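Local coordinates for Phikz039 (Pseudomonas phage phikz, PDB 3ZBQ), which is the phage tubulin-like protein PhuZ, modelled here with guanosine-5'-diphosphate in its nucleotide pocket, at residues A[136-141]-A[301-306]; A[189-192]-A[196-199]; A[209-214]-A[238-243]; A[213-218]-A[258-263]; A[228-233]-A[253-258]. One frame throughout, in Å; residues are numbered along the deposited sequence.

Interaction 1 of 5, residues A[136-141]-A[301-306]; sequences DSDISL and RAKANM
The carboxylate of Asp138 takes the end of the Lys303 side chain over one face: Lys303 CE lies 3.2 Å from Asp138 CG and about as far from each of its oxygens, so the methylene stands above the flat group. The ammonium also stands off the plane, slightly nearer OD2. Lys303 NZ makes a salt bridge with Asp138 OD2 at 3.2 Å, weak as a hydrogen bond, and the two side chains cross at about a right angle. A water completes a triangle, donating to Asp138 OD2 at 2.9 Å and accepting from Lys303 NZ at 2.9 Å. The lysine is not the main partner of this acid. Arg142 also pairs with OD2, and Arg296 with OD1, so three basic groups surround one carboxylate and would probably favour its ionised form.

Asp138 is the first residue of helix 138-158, in the nucleotide-binding half of the tubulin fold, and Lys303 comes from the last turn of the long helix 284-304. Behind the bridge Ser137 occupies the N-cap position, its OG accepting a weak bond from Ser140 N at 3.4 Å. Ser140 OG in turn donates to Asp136 OD1 at 2.7 Å, nearly along the C-O axis. Asp138 holds its carboxylate out to the lysine because chi1 (178°) puts CG opposite the main-chain nitrogen; the lysine chain is extended beyond CG. One turn on, Leu141 packs against Leu292 of the same long helix.

Interaction 2 of 5, residues A[189-192]-A[196-199]; sequences LVIL and EHQS
One hydrogen bond joins His197 to Ile191, and it runs from an imidazole to a main-chain carbonyl at the end of a helix. His197 NE2 donates to Ile191 O at 2.7 Å, with an N-H...O angle of 155°. On the ring side the bond is well aimed, since the oxygen lies only 9° out of the imidazole plane. On the carbonyl side it is less regular: the donor stands above the peptide plane, 48° out of it. The His197 ring is swung to the helix by its first torsion, which sets CG anti to its own carbonyl carbon.

Van der Waals contacts flank the bond. Ile191 CG2 comes to 3.7 Å from His197 NE2, while CG1 of the same side chain leads away. At the ring edge Leu192 O is 4.0 Å from His197 CD2. Leu245 of strand 239-246 touches Ile191, Leu192 and His197 alike, bringing the sheet up against the contact.

Helix 175-192 is probably the counterpart of the central helix of tubulins, which links the nucleotide-binding half to the C-terminal domain, and the loop bearing His197 leads on to helix 202-209. Near the C-terminal end of a helix, carbonyls run short of amide partners in the next turn. The imidazole N-H serves one of them here, which places a proton on NE2, and the negative end of the helix dipole would probably favour that donation.

Interaction 3 of 5, residues A[209-214]-A[238-243]; sequences AHFHKH and DPISIA
Phe211 reaches from a short 3-10 turn to Ile240 and Ser241, meeting them from CB out to CE1. Its CB lies 4.0 Å from Ser241 CB. At CG Ile240 joins in, its CG2 3.8 Å away. From there the ring divides its contacts. On one side CD1 approaches Ile240 CG2 to 3.5 Å, and further out CE1 is 3.7 Å from the same methyl. On the other side CD2 is 4.0 Å from Ser241 CB, an oblique approach. The methyl thus sits over one face, displaced toward the rim, in a CH-pi contact 3.8 Å from the ring centroid and 27° off its normal. A chi1 of 52° puts CG between the backbone N and the carbonyl carbon, the crowded position, and this swings the ring over to the strand.

Two consecutive residues can serve one ring because Ile240 and Ser241 form a classic beta bulge, both facing Ile280. The hydroxyl of Ser241 is engaged by the carbonyl of Trp208. Phe211 also touches Ile280, so its side chain packs the turn after helix 202-209 onto strands 239-246 and 275-281 in the C-terminal domain.

Interaction 4 of 5, residues A[213-218]-A[258-263]; sequences KHHDVP and VLTRTT
His215 and Val217 lie against Leu259 and Thr260 where the loop after helix 202-209 runs past strand 260-265, the outermost strand at this end of the tubulin-like sheet. Lys213 stays clear of that strand, but its CB lies over the centre of the His214 ring. His214 reaches across through water: one water sits 2.9 Å from His214 ND1, at the edge of the ring, and 2.8 Å from Thr260 OG1.

His215 carries the contact. Leu259 CB is centred over one ring face, a CH-pi contact 3.5 Å from the centroid and only 8° off the normal. The opposite face has His214 CB, displaced toward the rim, so the imidazole is sandwiched between two methylenes. At its edge NE2 shares a 2.7 Å hydrogen bond with Thr260 OG1, and either could be the donor. Thr260 presents that hydroxyl because chi1 of -73° turns OG1 anti to its carbonyl carbon and leaves the methyl CG2 anti to the backbone N. One oxygen therefore meets both a ring nitrogen and the water, which ties the two neighbouring histidines to a single threonine. The flat group is held by face and edge together, which should restrict its rotation.

Asp216 is the centre of an inverse gamma turn, closed by a weak bond from Val217 N to His215 O. That turn brings Val217 back to the residue just ahead of the strand, alongside Leu259 but running the other way. Their methyls, Val217 CG1 and Leu259 CD1, meet at 3.7 Å.

Interaction 5 of 5, residues A[228-233]-A[253-258]; sequences FDRQEA and VSISTV
Ile255 points its long arm at Ala233 and Arg230, one turn of helix apart. A chi2 of -177° extends the arm, and its end methyl CD1 comes to 3.5 Å from Ala233 CB, tighter than ordinary van der Waals packing. The small alanine faces the incoming methyl directly. Arg230 is turned differently: its chain crosses that of Ile255 at a slant, and its aliphatic part does the touching, with CG 4.0 Å from Ile255 CD1. The same methyl lies 4.0 Å from Arg230 O, so it rests partly on helix backbone. Beyond CG the arginine bends at chi3, and one face of its guanidinium lies over Gln231 CD.

The helix so met is the short one, 230-234, that follows strand 222-227 in the C-terminal domain, and Asp229 is its N-cap: OD1 accepts from Glu232 N at 2.8 Å. Glu232 answers from inside the first turn, its OE1 accepting from Phe228 N at 2.8 Å with an almost straight N-H...O angle of 172°. This second bond ties the first turn of the helix to Phe228, the residue just after strand 222-227. On the other side of the contact Ile255 belongs to the loop between strands 239-246 and 260-265. Both Ala233 and Ile255 also touch His277, whose strand 275-281 lies beneath them, and Ser256 packs on Pro239 beside it.

How the interactions relate
From the N terminus, interaction 1 opens first, at helix 138-158, and closes last, at the end of helix 284-304. The other four are nested inside its loop, at least about 23 Å away between nearest atoms. Interaction 2 closes a short turn after helix 175-192 before the rest begin. Interactions 3 and 4 share Lys213 and His214 and end on neighbouring strands 239-246 and 260-265, where the backbone of Ile242 probably bonds to Thr260 and Thr262; they hold the loop after helix 202-209 to the C-terminal strands of the sheet. Interaction 5 crosses interaction 3, is nested within interaction 4, shares Val258 with it, and joins helix 230-234 to the loop between those two strands.

Interaction 1 of 5, residues A[136-141]-A[301-306]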
# COMPACT_ATOMS: atom_id res chain seq x y z
N ASP A 136 11.78 10.42 -6.19
CA ASP A 136 13.20 10.83 -6.21
C ASP A 136 13.82 10.82 -7.60
O ASP A 136 14.97 11.23 -7.77
CB ASP A 136 14.05 10.00 -5.22
CG ASP A 136 14.21 8.54 -5.65
OD1 ASP A 136 13.36 8.03 -6.40
OD2 ASP A 136 15.20 7.89 -5.22
N SER A 137 13.06 10.38 -8.60
CA SER A 137 13.51 10.47 -9.98
C SER A 137 12.31 10.42 -10.90
O SER A 137 11.19 10.15 -10.46
CB SER A 137 14.47 9.33 -10.34
OG SER A 137 13.78 8.10 -10.41
N ASP A 138 12.54 10.68 -12.19
CA ASP A 138 11.47 10.60 -13.17
C ASP A 138 10.77 9.24 -13.15
O ASP A 138 9.53 9.16 -13.13
CB ASP A 138 12.00 10.89 -14.58
CG ASP A 138 10.93 10.77 -15.64
OD1 ASP A 138 9.87 11.41 -15.50
OD2 ASP A 138 11.13 10.01 -16.61
N ILE A 139 11.55 8.16 -13.12
CA ILE A 139 10.97 6.81 -13.17
C ILE A 139 10.15 6.49 -11.91
O ILE A 139 9.06 5.94 -12.01
CB ILE A 139 12.05 5.71 -13.48
CG1 ILE A 139 11.37 4.38 -13.87
CG2 ILE A 139 13.04 5.54 -12.32
CD1 ILE A 139 12.33 3.32 -14.43
N SER A 140 10.65 6.84 -10.73
CA SER A 140 9.91 6.53 -9.51
C SER A 140 8.65 7.39 -9.38
O SER A 140 7.63 6.95 -8.83
CB SER A 140 10.79 6.66 -8.27
OG SER A 140 11.18 8.00 -8.06
N LEU A 141 8.71 8.62 -9.88
CA LEU A 141 7.52 9.47 -9.90
C LEU A 141 6.50 8.90 -10.88
O LEU A 141 5.30 8.87 -10.59
CB LEU A 141 7.89 10.91 -10.27
CG LEU A 141 6.74 11.88 -10.58
CD1 LEU A 141 5.77 12.02 -9.39
CD2 LEU A 141 7.30 13.23 -10.97
N ARG A 301 9.26 19.92 -16.99
CA ARG A 301 9.96 21.19 -17.21
C ARG A 301 11.47 20.93 -17.29
O ARG A 301 12.16 21.36 -18.23
CB ARG A 301 9.64 22.14 -16.06
CG ARG A 301 9.85 23.62 -16.31
CD ARG A 301 9.53 24.42 -15.03
NE ARG A 301 8.24 24.03 -14.45
CZ ARG A 301 8.01 23.88 -13.14
NH1 ARG A 301 8.98 24.09 -12.26
NH2 ARG A 301 6.80 23.51 -12.72
N ALA A 302 11.98 20.20 -16.30
CA ALA A 302 13.41 19.90 -16.23
C ALA A 302 13.88 19.09 -17.43
O ALA A 302 14.90 19.40 -18.04
CB ALA A 302 13.73 19.17 -14.95
N LYS A 303 13.13 18.03 -17.75
CA LYS A 303 13.41 17.20 -18.93
C LYS A 303 13.54 18.04 -20.18
O LYS A 303 14.55 17.97 -20.89
CB LYS A 303 12.26 16.23 -19.16
CG LYS A 303 12.26 14.99 -18.31
CD LYS A 303 10.98 14.21 -18.62
CE LYS A 303 11.07 12.78 -18.17
NZ LYS A 303 10.03 11.96 -18.85
N ALA A 304 12.51 18.83 -20.46
CA ALA A 304 12.46 19.67 -21.67
C ALA A 304 13.63 20.65 -21.76
O ALA A 304 14.00 21.09 -22.85
CB ALA A 304 11.13 20.40 -21.76
N ASN A 305 14.21 21.01 -20.61
CA ASN A 305 15.32 21.94 -20.60
C ASN A 305 16.71 21.30 -20.60
O ASN A 305 17.72 22.00 -20.55
CB ASN A 305 15.19 22.90 -19.41
CG ASN A 305 14.34 24.10 -19.75
OD1 ASN A 305 13.14 23.98 -20.01
ND2 ASN A 305 14.95 25.27 -19.73
N MET A 306 16.76 19.97 -20.64
CA MET A 306 18.05 19.30 -20.73
C MET A 306 18.68 19.56 -22.09
O MET A 306 18.00 19.46 -23.12
CB MET A 306 17.89 17.80 -20.49
CG MET A 306 17.63 17.47 -19.03
SD MET A 306 17.18 15.75 -18.75
CE MET A 306 16.62 15.85 -17.04
O HOH W 1 8.46 9.86 -17.69

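Interaction 2 of 5, residues A[189-192]-A[196-199]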
# COMPACT_ATOMS: atom_id res chain seq x y z
N LEU A 189 -3.74 -1.50 13.38
CA LEU A 189 -4.62 -2.31 12.54
C LEU A 189 -4.76 -3.73 13.07
O LEU A 189 -5.87 -4.27 13.15
CB LEU A 189 -4.12 -2.30 11.09
CG LEU A 189 -4.38 -1.01 10.31
CD1 LEU A 189 -3.77 -1.10 8.91
CD2 LEU A 189 -5.88 -0.70 10.24
N VAL A 190 -3.63 -4.35 13.44
CA VAL A 190 -3.67 -5.69 14.01
C VAL A 190 -4.57 -5.74 15.25
O VAL A 190 -5.37 -6.67 15.41
CB VAL A 190 -2.25 -6.20 14.34
CG1 VAL A 190 -2.32 -7.44 15.20
CG2 VAL A 190 -1.49 -6.48 13.05
N ILE A 191 -4.46 -4.75 16.13
CA ILE A 191 -5.36 -4.64 17.29
C ILE A 191 -6.83 -4.50 16.85
O ILE A 191 -7.72 -5.21 17.36
CB ILE A 191 -4.98 -3.44 18.20
CG1 ILE A 191 -3.61 -3.67 18.86
CG2 ILE A 191 -6.04 -3.19 19.28
CD1 ILE A 191 -3.06 -2.45 19.58
N LEU A 192 -7.09 -3.58 15.93
CA LEU A 192 -8.46 -3.36 15.44
C LEU A 192 -9.10 -4.66 14.96
O LEU A 192 -10.27 -4.93 15.24
CB LEU A 192 -8.50 -2.34 14.30
CG LEU A 192 -9.89 -2.08 13.71
CD1 LEU A 192 -10.84 -1.51 14.78
CD2 LEU A 192 -9.83 -1.15 12.49
N GLU A 196 -11.02 -9.44 19.50
CA GLU A 196 -11.14 -9.54 20.97
C GLU A 196 -12.01 -8.46 21.62
O GLU A 196 -12.20 -8.47 22.83
CB GLU A 196 -9.76 -9.49 21.63
CG GLU A 196 -8.82 -10.61 21.24
CD GLU A 196 -7.39 -10.36 21.71
OE1 GLU A 196 -7.16 -9.37 22.45
OE2 GLU A 196 -6.50 -11.14 21.34
N HIS A 197 -12.53 -7.53 20.83
CA HIS A 197 -13.17 -6.35 21.41
C HIS A 197 -14.68 -6.50 21.48
O HIS A 197 -15.31 -6.93 20.52
CB HIS A 197 -12.79 -5.10 20.63
CG HIS A 197 -11.33 -5.00 20.35
ND1 HIS A 197 -10.39 -4.91 21.35
CD2 HIS A 197 -10.64 -4.98 19.18
CE1 HIS A 197 -9.18 -4.84 20.82
NE2 HIS A 197 -9.31 -4.87 19.50
N GLN A 198 -15.24 -6.14 22.63
CA GLN A 198 -16.68 -6.21 22.86
C GLN A 198 -17.42 -5.35 21.86
O GLN A 198 -17.02 -4.21 21.61
CB GLN A 198 -17.04 -5.73 24.26
CG GLN A 198 -16.33 -6.46 25.37
CD GLN A 198 -16.47 -7.97 25.26
OE1 GLN A 198 -17.55 -8.52 25.47
NE2 GLN A 198 -15.38 -8.64 24.89
N SER A 199 -18.50 -5.90 21.31
CA SER A 199 -19.39 -5.19 20.40
C SER A 199 -18.81 -4.92 19.02
O SER A 199 -19.42 -4.23 18.21
CB SER A 199 -19.89 -3.87 21.01
OG SER A 199 -20.67 -4.11 22.17

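Interaction 3 of 5, residues A[209-214]-A[238-243]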
# COMPACT_ATOMS: atom_id res chain seq x y z
N ALA A 209 -15.32 -1.53 6.08
CA ALA A 209 -14.43 -1.51 4.91
C ALA A 209 -15.24 -1.50 3.61
O ALA A 209 -14.87 -0.84 2.64
CB ALA A 209 -13.50 -2.71 4.96
N HIS A 210 -16.34 -2.24 3.59
CA HIS A 210 -17.18 -2.36 2.39
C HIS A 210 -18.43 -1.47 2.50
O HIS A 210 -19.55 -1.92 2.28
CB HIS A 210 -17.59 -3.83 2.16
CG HIS A 210 -16.44 -4.72 1.85
ND1 HIS A 210 -16.53 -6.10 1.89
CD2 HIS A 210 -15.16 -4.45 1.51
CE1 HIS A 210 -15.36 -6.63 1.57
NE2 HIS A 210 -14.51 -5.64 1.34
N PHE A 211 -18.20 -0.20 2.83
CA PHE A 211 -19.28 0.76 3.05
C PHE A 211 -20.10 1.03 1.78
O PHE A 211 -21.20 1.58 1.85
CB PHE A 211 -18.66 2.08 3.53
CG PHE A 211 -17.56 2.56 2.63
CD1 PHE A 211 -17.85 3.31 1.49
CD2 PHE A 211 -16.24 2.19 2.87
CE1 PHE A 211 -16.83 3.72 0.63
CE2 PHE A 211 -15.23 2.60 2.01
CZ PHE A 211 -15.53 3.37 0.90
N HIS A 212 -19.55 0.67 0.63
CA HIS A 212 -20.21 0.91 -0.64
C HIS A 212 -21.47 0.05 -0.77
O HIS A 212 -22.33 0.32 -1.62
CB HIS A 212 -19.25 0.63 -1.80
CG HIS A 212 -18.87 -0.82 -1.92
ND1 HIS A 212 -18.12 -1.47 -0.96
CD2 HIS A 212 -19.16 -1.74 -2.87
CE1 HIS A 212 -17.95 -2.73 -1.32
NE2 HIS A 212 -18.58 -2.92 -2.47
N LYS A 213 -21.59 -0.97 0.08
CA LYS A 213 -22.74 -1.87 0.05
C LYS A 213 -24.00 -1.15 0.51
O LYS A 213 -25.11 -1.60 0.22
CB LYS A 213 -22.50 -3.08 0.97
CG LYS A 213 -21.50 -4.12 0.44
CD LYS A 213 -20.92 -4.95 1.60
CE LYS A 213 -21.95 -5.91 2.21
NZ LYS A 213 -21.31 -6.80 3.24
N HIS A 214 -23.83 -0.04 1.22
CA HIS A 214 -24.94 0.59 1.93
C HIS A 214 -25.10 2.07 1.63
O HIS A 214 -26.02 2.72 2.13
CB HIS A 214 -24.77 0.36 3.44
CG HIS A 214 -24.56 -1.07 3.79
ND1 HIS A 214 -23.46 -1.53 4.46
CD2 HIS A 214 -25.31 -2.17 3.50
CE1 HIS A 214 -23.53 -2.84 4.60
NE2 HIS A 214 -24.65 -3.25 4.03
N ASP A 238 -14.92 15.24 5.39
CA ASP A 238 -15.92 14.39 4.74
C ASP A 238 -15.72 12.89 5.00
O ASP A 238 -15.59 12.11 4.06
CB ASP A 238 -15.95 14.67 3.23
CG ASP A 238 -16.36 16.10 2.90
OD1 ASP A 238 -16.78 16.84 3.82
OD2 ASP A 238 -16.26 16.49 1.72
N PRO A 239 -15.70 12.48 6.29
CA PRO A 239 -15.46 11.06 6.55
C PRO A 239 -16.60 10.18 6.02
O PRO A 239 -17.79 10.53 6.16
CB PRO A 239 -15.40 10.99 8.08
CG PRO A 239 -16.21 12.16 8.56
CD PRO A 239 -15.97 13.24 7.53
N ILE A 240 -16.24 9.05 5.41
CA ILE A 240 -17.23 8.11 4.88
C ILE A 240 -17.58 7.02 5.89
O ILE A 240 -18.75 6.76 6.19
CB ILE A 240 -16.73 7.47 3.58
CG1 ILE A 240 -16.54 8.54 2.50
CG2 ILE A 240 -17.68 6.36 3.11
CD1 ILE A 240 -15.68 8.09 1.30
N SER A 241 -16.55 6.38 6.43
CA SER A 241 -16.72 5.21 7.29
C SER A 241 -15.69 5.23 8.42
O SER A 241 -14.49 5.38 8.18
CB SER A 241 -16.59 3.93 6.47
OG SER A 241 -16.97 2.79 7.21
N ILE A 242 -16.16 5.09 9.66
CA ILE A 242 -15.26 5.16 10.79
C ILE A 242 -15.42 3.97 11.72
O ILE A 242 -16.55 3.57 12.05
CB ILE A 242 -15.41 6.49 11.58
CG1 ILE A 242 -14.41 6.53 12.74
CG2 ILE A 242 -16.83 6.66 12.11
CD1 ILE A 242 -14.31 7.88 13.43
N ALA A 243 -14.29 3.39 12.11
CA ALA A 243 -14.27 2.37 13.16
C ALA A 243 -13.52 2.93 14.37
O ALA A 243 -12.39 3.36 14.25
CB ALA A 243 -13.58 1.11 12.68

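Interaction 4 of 5, residues A[213-218]-A[258-263]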
# COMPACT_ATOMS: atom_id res chain seq x y z
N LYS A 213 -21.59 -0.97 0.08
CA LYS A 213 -22.74 -1.87 0.05
C LYS A 213 -24.00 -1.15 0.51
O LYS A 213 -25.11 -1.60 0.22
CB LYS A 213 -22.50 -3.08 0.97
CG LYS A 213 -21.50 -4.12 0.44
CD LYS A 213 -20.92 -4.95 1.60
CE LYS A 213 -21.95 -5.91 2.21
NZ LYS A 213 -21.31 -6.80 3.24
N HIS A 214 -23.83 -0.04 1.22
CA HIS A 214 -24.94 0.59 1.93
C HIS A 214 -25.10 2.07 1.63
O HIS A 214 -26.02 2.72 2.13
CB HIS A 214 -24.77 0.36 3.44
CG HIS A 214 -24.56 -1.07 3.79
ND1 HIS A 214 -23.46 -1.53 4.46
CD2 HIS A 214 -25.31 -2.17 3.50
CE1 HIS A 214 -23.53 -2.84 4.60
NE2 HIS A 214 -24.65 -3.25 4.03
N HIS A 215 -24.20 2.62 0.81
CA HIS A 215 -24.23 4.05 0.54
C HIS A 215 -24.00 4.34 -0.93
O HIS A 215 -23.24 3.65 -1.60
CB HIS A 215 -23.20 4.79 1.39
CG HIS A 215 -23.35 4.55 2.86
ND1 HIS A 215 -24.36 5.13 3.61
CD2 HIS A 215 -22.65 3.77 3.71
CE1 HIS A 215 -24.26 4.73 4.86
NE2 HIS A 215 -23.23 3.89 4.95
N ASP A 216 -24.67 5.39 -1.41
CA ASP A 216 -24.52 5.82 -2.78
C ASP A 216 -23.25 6.64 -2.91
O ASP A 216 -23.29 7.87 -2.98
CB ASP A 216 -25.74 6.65 -3.19
CG ASP A 216 -25.72 7.03 -4.66
OD1 ASP A 216 -24.94 6.42 -5.43
OD2 ASP A 216 -26.49 7.93 -5.05
N VAL A 217 -22.11 5.95 -2.90
CA VAL A 217 -20.81 6.60 -3.06
C VAL A 217 -20.11 5.99 -4.26
O VAL A 217 -20.35 4.83 -4.60
CB VAL A 217 -19.93 6.44 -1.80
CG1 VAL A 217 -20.46 7.28 -0.67
CG2 VAL A 217 -19.84 4.97 -1.38
N PRO A 218 -19.22 6.77 -4.90
CA PRO A 218 -18.49 6.22 -6.05
C PRO A 218 -17.61 5.06 -5.60
O PRO A 218 -17.00 5.14 -4.53
CB PRO A 218 -17.59 7.38 -6.48
CG PRO A 218 -18.19 8.61 -5.88
CD PRO A 218 -18.85 8.16 -4.61
N VAL A 258 -21.16 11.07 9.57
CA VAL A 258 -20.43 10.02 8.88
C VAL A 258 -21.42 9.01 8.33
O VAL A 258 -22.54 8.88 8.87
CB VAL A 258 -19.38 9.37 9.84
CG1 VAL A 258 -20.05 8.50 10.90
CG2 VAL A 258 -18.35 8.56 9.06
N LEU A 259 -21.07 8.32 7.26
CA LEU A 259 -22.04 7.42 6.61
C LEU A 259 -22.18 6.09 7.35
O LEU A 259 -23.29 5.63 7.60
CB LEU A 259 -21.70 7.19 5.14
CG LEU A 259 -21.55 8.47 4.31
CD1 LEU A 259 -21.32 8.14 2.85
CD2 LEU A 259 -22.79 9.35 4.46
N THR A 260 -21.05 5.48 7.68
CA THR A 260 -21.02 4.26 8.48
C THR A 260 -20.12 4.46 9.70
O THR A 260 -19.04 5.04 9.61
CB THR A 260 -20.55 3.05 7.64
OG1 THR A 260 -21.59 2.67 6.73
CG2 THR A 260 -20.22 1.85 8.52
N ARG A 261 -20.60 4.02 10.87
CA ARG A 261 -19.79 4.06 12.08
C ARG A 261 -19.91 2.73 12.81
O ARG A 261 -21.01 2.17 12.97
CB ARG A 261 -20.22 5.22 13.00
CG ARG A 261 -19.42 5.32 14.31
CD ARG A 261 -19.73 6.60 15.09
NE ARG A 261 -18.84 6.77 16.24
CZ ARG A 261 -19.13 6.45 17.50
NH1 ARG A 261 -20.33 5.95 17.81
NH2 ARG A 261 -18.23 6.64 18.45
N THR A 262 -18.78 2.20 13.25
CA THR A 262 -18.80 1.01 14.08
C THR A 262 -17.83 1.21 15.24
O THR A 262 -16.80 1.89 15.09
CB THR A 262 -18.51 -0.26 13.25
OG1 THR A 262 -18.83 -1.43 14.02
CG2 THR A 262 -17.05 -0.31 12.82
N THR A 263 -18.16 0.66 16.40
CA THR A 263 -17.31 0.84 17.58
C THR A 263 -17.01 -0.48 18.28
O THR A 263 -17.81 -1.42 18.23
CB THR A 263 -17.92 1.83 18.61
OG1 THR A 263 -19.05 1.22 19.26
CG2 THR A 263 -18.36 3.10 17.93
O HOH W 2 -21.55 -0.01 6.06

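Interaction 5 of 5, residues A[228-233]-A[253-258]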
# COMPACT_ATOMS: atom_id res chain seq x y z
N PHE A 228 -5.03 8.71 16.64
CA PHE A 228 -4.78 8.22 18.00
C PHE A 228 -5.44 9.04 19.12
O PHE A 228 -5.25 8.75 20.30
CB PHE A 228 -3.28 8.04 18.25
CG PHE A 228 -2.66 7.01 17.35
CD1 PHE A 228 -2.80 5.66 17.64
CD2 PHE A 228 -1.99 7.39 16.20
CE1 PHE A 228 -2.25 4.70 16.81
CE2 PHE A 228 -1.44 6.43 15.37
CZ PHE A 228 -1.56 5.09 15.68
N ASP A 229 -6.23 10.03 18.72
CA ASP A 229 -7.13 10.72 19.66
C ASP A 229 -8.36 11.30 18.95
O ASP A 229 -8.46 11.23 17.72
CB ASP A 229 -6.39 11.79 20.46
CG ASP A 229 -5.79 12.88 19.59
OD1 ASP A 229 -6.29 13.14 18.48
OD2 ASP A 229 -4.80 13.51 20.03
N ARG A 230 -9.29 11.86 19.72
CA ARG A 230 -10.53 12.38 19.16
C ARG A 230 -10.25 13.48 18.15
O ARG A 230 -10.85 13.53 17.07
CB ARG A 230 -11.45 12.92 20.26
CG ARG A 230 -12.86 13.25 19.79
CD ARG A 230 -13.65 14.07 20.83
NE ARG A 230 -13.13 15.44 20.95
CZ ARG A 230 -12.41 15.90 21.97
NH1 ARG A 230 -12.11 15.12 22.99
NH2 ARG A 230 -11.99 17.16 21.96
N GLN A 231 -9.33 14.36 18.51
CA GLN A 231 -9.03 15.54 17.72
C GLN A 231 -8.44 15.22 16.34
O GLN A 231 -8.72 15.92 15.37
CB GLN A 231 -8.12 16.49 18.51
CG GLN A 231 -8.72 16.95 19.85
CD GLN A 231 -8.41 16.02 21.03
OE1 GLN A 231 -8.08 14.85 20.86
NE2 GLN A 231 -8.53 16.56 22.24
N GLU A 232 -7.65 14.16 16.25
CA GLU A 232 -7.09 13.76 14.95
C GLU A 232 -8.18 13.22 14.03
O GLU A 232 -8.20 13.52 12.84
CB GLU A 232 -5.96 12.72 15.12
CG GLU A 232 -4.68 13.27 15.73
CD GLU A 232 -3.55 12.26 15.76
OE1 GLU A 232 -3.82 11.04 15.58
OE2 GLU A 232 -2.39 12.67 15.97
N ALA A 233 -9.10 12.44 14.59
CA ALA A 233 -10.21 11.93 13.80
C ALA A 233 -11.11 13.07 13.33
O ALA A 233 -11.60 13.06 12.21
CB ALA A 233 -11.01 10.91 14.58
N VAL A 253 -18.67 8.29 21.75
CA VAL A 253 -19.44 9.42 21.25
C VAL A 253 -19.08 9.69 19.80
O VAL A 253 -17.90 9.84 19.48
CB VAL A 253 -19.16 10.70 22.06
CG1 VAL A 253 -19.97 11.88 21.51
CG2 VAL A 253 -19.46 10.48 23.54
N SER A 254 -20.09 9.75 18.93
CA SER A 254 -19.85 10.02 17.51
C SER A 254 -19.12 11.36 17.34
O SER A 254 -19.45 12.35 17.99
CB SER A 254 -21.16 10.03 16.72
OG SER A 254 -20.90 10.13 15.33
N ILE A 255 -18.12 11.37 16.46
CA ILE A 255 -17.28 12.55 16.32
C ILE A 255 -17.89 13.60 15.39
O ILE A 255 -18.11 14.74 15.80
CB ILE A 255 -15.87 12.15 15.86
CG1 ILE A 255 -15.22 11.30 16.97
CG2 ILE A 255 -15.04 13.38 15.52
CD1 ILE A 255 -13.80 10.89 16.69
N SER A 256 -18.20 13.20 14.17
CA SER A 256 -18.83 14.08 13.19
C SER A 256 -19.79 13.25 12.35
O SER A 256 -19.80 12.02 12.44
CB SER A 256 -17.78 14.73 12.29
OG SER A 256 -17.07 13.74 11.57
N THR A 257 -20.60 13.92 11.55
CA THR A 257 -21.48 13.26 10.58
C THR A 257 -20.67 12.29 9.72
O THR A 257 -19.61 12.65 9.20
CB THR A 257 -22.14 14.29 9.66
OG1 THR A 257 -22.83 15.27 10.46
CG2 THR A 257 -23.13 13.61 8.76
N VAL A 258 -21.16 11.07 9.57
CA VAL A 258 -20.43 10.02 8.88
C VAL A 258 -21.42 9.01 8.33
O VAL A 258 -22.54 8.88 8.87
CB VAL A 258 -19.38 9.37 9.84
CG1 VAL A 258 -20.05 8.50 10.90
CG2 VAL A 258 -18.35 8.56 9.06
O HOH W 3 -13.97 14.00 10.60